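SspB protein (Streptomyces clavuligerus, PDB 6JUF) probably acts as a metal-dependent DNase in the SspABCD-SspE phosphorothioation-sensing defence system against phages. Local coordinates at residues Pro87-Arg92 with Pro325-Arg330. Residues are numbered along the deposited sequence; the frame is centred on the assembly and turned at random.
Sequences PTWEAR and PNFPTR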
ATOM      1  N   PRO B  87      10.594 -20.705   2.836  1.00  8.75           N
ATOM      2  CA  PRO B  87      10.811 -19.514   2.029  1.00  8.88           C
ATOM      3  C   PRO B  87      11.693 -19.776   0.776  1.00  9.37           C
ATOM      4  O   PRO B  87      12.696 -20.488   0.861  1.00  9.87           O
ATOM      5  CB  PRO B  87      11.544 -18.542   3.007  1.00  8.44           C
ATOM      6  CG  PRO B  87      12.364 -19.461   3.888  1.00  8.43           C
ATOM      7  CD  PRO B  87      11.480 -20.715   4.043  1.00  9.68           C
ATOM      8  N   THR B  88      11.302 -19.199  -0.383  1.00  9.22           N
ATOM      9  CA  THR B  88      12.053 -19.394  -1.593  1.00 10.33           C
ATOM     10  C   THR B  88      13.210 -18.429  -1.612  1.00  9.18           C
ATOM     11  O   THR B  88      13.181 -17.395  -0.875  1.00  9.43           O
ATOM     12  CB  THR B  88      11.161 -19.134  -2.806  1.00 10.57           C
ATOM     13  OG1 THR B  88      10.679 -17.777  -2.714  1.00  8.95           O
ATOM     14  CG2 THR B  88       9.977 -20.063  -2.834  1.00  8.84           C
ATOM     15  N   TRP B  89      14.188 -18.662  -2.445  1.00  8.90           N
ATOM     16  CA  TRP B  89      15.297 -17.726  -2.595  1.00 10.79           C
ATOM     17  C   TRP B  89      14.766 -16.407  -3.082  1.00 12.77           C
ATOM     18  O   TRP B  89      15.302 -15.357  -2.704  1.00 11.17           O
ATOM     19  CB  TRP B  89      16.317 -18.349  -3.541  1.00 12.50           C
ATOM     20  CG  TRP B  89      17.485 -17.410  -3.832  1.00 12.11           C
ATOM     21  CD1 TRP B  89      18.705 -17.348  -3.165  1.00 15.11           C
ATOM     22  CD2 TRP B  89      17.574 -16.366  -4.872  1.00 12.05           C
ATOM     23  NE1 TRP B  89      19.532 -16.410  -3.737  1.00 12.76           N
ATOM     24  CE2 TRP B  89      18.888 -15.752  -4.734  1.00 12.26           C
ATOM     25  CE3 TRP B  89      16.695 -15.889  -5.834  1.00 13.03           C
ATOM     26  CZ2 TRP B  89      19.343 -14.753  -5.609  1.00 11.83           C
ATOM     27  CZ3 TRP B  89      17.115 -14.862  -6.665  1.00 14.12           C
ATOM     28  CH2 TRP B  89      18.414 -14.312  -6.566  1.00 13.83           C
ATOM     29  N   GLU B  90      13.703 -16.411  -3.918  1.00 10.25           N
ATOM     30  CA  GLU B  90      13.145 -15.149  -4.362  1.00 11.80           C
ATOM     31  C   GLU B  90      12.608 -14.285  -3.222  1.00 10.30           C
ATOM     32  O   GLU B  90      12.696 -13.036  -3.242  1.00  9.93           O
ATOM     33  CB  GLU B  90      12.039 -15.358  -5.482  1.00  9.43           C
ATOM     34  CG  GLU B  90      12.611 -15.764  -6.828  1.00 10.58           C
ATOM     35  CD  GLU B  90      13.097 -17.197  -6.931  1.00  9.79           C
ATOM     36  OE1 GLU B  90      12.796 -18.050  -5.997  1.00 10.39           O
ATOM     37  OE2 GLU B  90      13.730 -17.493  -7.927  1.00 14.96           O
ATOM     38  N   ALA B  91      11.989 -14.918  -2.218  1.00  9.40           N
ATOM     39  CA  ALA B  91      11.507 -14.185  -1.068  1.00  8.94           C
ATOM     40  C   ALA B  91      12.713 -13.623  -0.286  1.00  9.91           C
ATOM     41  O   ALA B  91      12.669 -12.456   0.143  1.00  8.60           O
ATOM     42  CB  ALA B  91      10.674 -15.075  -0.145  1.00  8.38           C
ATOM     43  N   ARG B  92      13.794 -14.383  -0.136  1.00 10.16           N
ATOM     44  CA  ARG B  92      15.006 -13.843   0.504  1.00 10.61           C
ATOM     45  C   ARG B  92      15.515 -12.618  -0.303  1.00  9.47           C
ATOM     46  O   ARG B  92      15.947 -11.657   0.322  1.00 10.20           O
ATOM     47  CB  ARG B  92      16.102 -14.917   0.560  1.00 12.29           C
ATOM     48  CG  ARG B  92      17.490 -14.452   0.959  1.00 13.09           C
ATOM     49  CD  ARG B  92      17.487 -13.924   2.391  1.00 11.44           C
ATOM     50  NE  ARG B  92      18.797 -13.403   2.846  1.00 14.34           N
ATOM     51  CZ  ARG B  92      19.214 -12.150   2.672  1.00 16.35           C
ATOM     52  NH1 ARG B  92      18.500 -11.251   1.959  1.00 14.62           N
ATOM     53  NH2 ARG B  92      20.410 -11.788   3.162  1.00 18.56           N
ATOM     54  N   PRO B 325      27.256  -7.870   0.976  1.00 18.43           N
ATOM     55  CA  PRO B 325      27.945  -8.806   1.868  1.00 18.12           C
ATOM     56  C   PRO B 325      27.010  -9.874   2.409  1.00 19.11           C
ATOM     57  O   PRO B 325      25.915  -9.539   2.917  1.00 19.72           O
ATOM     58  CB  PRO B 325      28.441  -7.920   3.002  1.00 18.38           C
ATOM     59  CG  PRO B 325      28.606  -6.589   2.358  1.00 18.98           C
ATOM     60  CD  PRO B 325      27.448  -6.471   1.396  1.00 18.69           C
ATOM     61  N   ASN B 326      27.427 -11.137   2.242  1.00 16.12           N
ATOM     62  CA  ASN B 326      26.738 -12.278   2.855  1.00 17.80           C
ATOM     63  C   ASN B 326      25.384 -12.586   2.263  1.00 19.48           C
ATOM     64  O   ASN B 326      24.598 -13.318   2.863  1.00 21.22           O
ATOM     65  CB  ASN B 326      26.557 -12.024   4.361  1.00 20.69           C
ATOM     66  CG  ASN B 326      27.875 -11.861   5.071  1.00 20.46           C
ATOM     67  OD1 ASN B 326      28.746 -12.697   4.955  1.00 23.11           O
ATOM     68  ND2 ASN B 326      28.003 -10.799   5.830  1.00 23.63           N
ATOM     69  N   PHE B 327      25.098 -12.014   1.095  1.00 15.15           N
ATOM     70  CA  PHE B 327      23.877 -12.408   0.382  1.00 15.11           C
ATOM     71  C   PHE B 327      23.986 -13.824  -0.138  1.00 14.79           C
ATOM     72  O   PHE B 327      24.948 -14.130  -0.818  1.00 16.59           O
ATOM     73  CB  PHE B 327      23.562 -11.469  -0.782  1.00 14.54           C
ATOM     74  CG  PHE B 327      22.187 -11.744  -1.358  1.00 14.93           C
ATOM     75  CD1 PHE B 327      21.073 -11.086  -0.847  1.00 16.11           C
ATOM     76  CD2 PHE B 327      22.031 -12.727  -2.304  1.00 14.95           C
ATOM     77  CE1 PHE B 327      19.785 -11.366  -1.353  1.00 15.40           C
ATOM     78  CE2 PHE B 327      20.773 -13.027  -2.797  1.00 17.78           C
ATOM     79  CZ  PHE B 327      19.654 -12.344  -2.317  1.00 17.51           C
ATOM     80  N   PRO B 328      23.012 -14.697   0.196  1.00 14.27           N
ATOM     81  CA  PRO B 328      23.180 -16.107  -0.208  1.00 15.36           C
ATOM     82  C   PRO B 328      22.958 -16.379  -1.675  1.00 13.73           C
ATOM     83  O   PRO B 328      21.987 -15.802  -2.257  1.00 15.38           O
ATOM     84  CB  PRO B 328      22.091 -16.830   0.569  1.00 14.64           C
ATOM     85  CG  PRO B 328      21.049 -15.794   0.863  1.00 17.12           C
ATOM     86  CD  PRO B 328      21.729 -14.446   0.933  1.00 15.15           C
ATOM     87  N   THR B 329      23.782 -17.237  -2.277  1.00 14.95           N
ATOM     88  CA  THR B 329      23.498 -17.778  -3.602  1.00 14.59           C
ATOM     89  C   THR B 329      22.257 -18.685  -3.547  1.00 13.94           C
ATOM     90  O   THR B 329      21.806 -19.070  -2.441  1.00 12.53           O
ATOM     91  CB  THR B 329      24.674 -18.582  -4.135  1.00 16.88           C
ATOM     92  OG1 THR B 329      24.924 -19.747  -3.319  1.00 16.68           O
ATOM     93  CG2 THR B 329      25.941 -17.671  -4.223  1.00 16.72           C
ATOM     94  N   ARG B 330      21.721 -19.048  -4.701  1.00 12.88           N
ATOM     95  CA  ARG B 330      20.635 -20.019  -4.707  1.00 13.52           C
ATOM     96  C   ARG B 330      21.138 -21.337  -4.071  1.00 16.22           C
ATOM     97  O   ARG B 330      20.366 -22.057  -3.393  1.00 13.64           O
ATOM     98  CB  ARG B 330      20.142 -20.195  -6.150  1.00 15.71           C
ATOM     99  CG  ARG B 330      19.617 -18.884  -6.770  1.00 19.83           C
ATOM    100  CD  ARG B 330      19.072 -19.028  -8.189  1.00 24.46           C
ATOM    101  NE  ARG B 330      17.721 -19.335  -7.956  1.00 32.01           N
ATOM    102  CZ  ARG B 330      16.647 -18.563  -8.152  1.00 18.02           C
ATOM    103  NH1 ARG B 330      16.618 -17.402  -8.859  1.00 16.85           N
ATOM    104  NH2 ARG B 330      15.556 -19.066  -7.739  1.00 23.24           N
TER
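Trp89 swings its indole carbon CG anti to the backbone N (chi1 177°), which carries the ring from the first turn of helix 89-95 to the chain at 325-330, while a bend at chi3 folds the guanidinium of Arg330 back across that ring. Two kinds of contact then meet on the indole. In its plane, Trp89 NE1 donates to Pro328 O at 2.9 Å, with an N-H...O angle of 158°; the donor is tilted from the carbonyl plane. Over one face, Arg330 CG lies 3.7 Å from the centroid of the Trp89 five-membered ring and only 7° off its normal, a CH-pi contact. Farther along the same side chain Arg330 NH1 reaches Trp89 CE3 at 3.4 Å, its guanidinium inclined to the indole, and the group ends in a salt bridge with Glu90. The modelled separation there is too short for its exact length to be trusted. Trp89 CZ2 lies in the plane of the Phe327 ring, at its edge, 3.6 Å from Phe327 CE2, whereas Pro328 CD packs over a face of the Arg92 guanidinium, 3.7 Å from Arg92 NE. Arg92 NH2 forms a salt bridge with Asp98, and Trp311 of helix 306-317 meets Trp89 edge-to-face. The contact thus joins the loop leading into helix 330-336, and that helix's first residue, to the start of helix 89-95, more than 230 residues apart: the indole N-H of Trp89 is satisfied by a backbone carbonyl, and the ion pair with Glu90, together with a cation-pi contact to Trp311, probably offsets the positive charge that Arg330 places at the rim of the indole, by CE3.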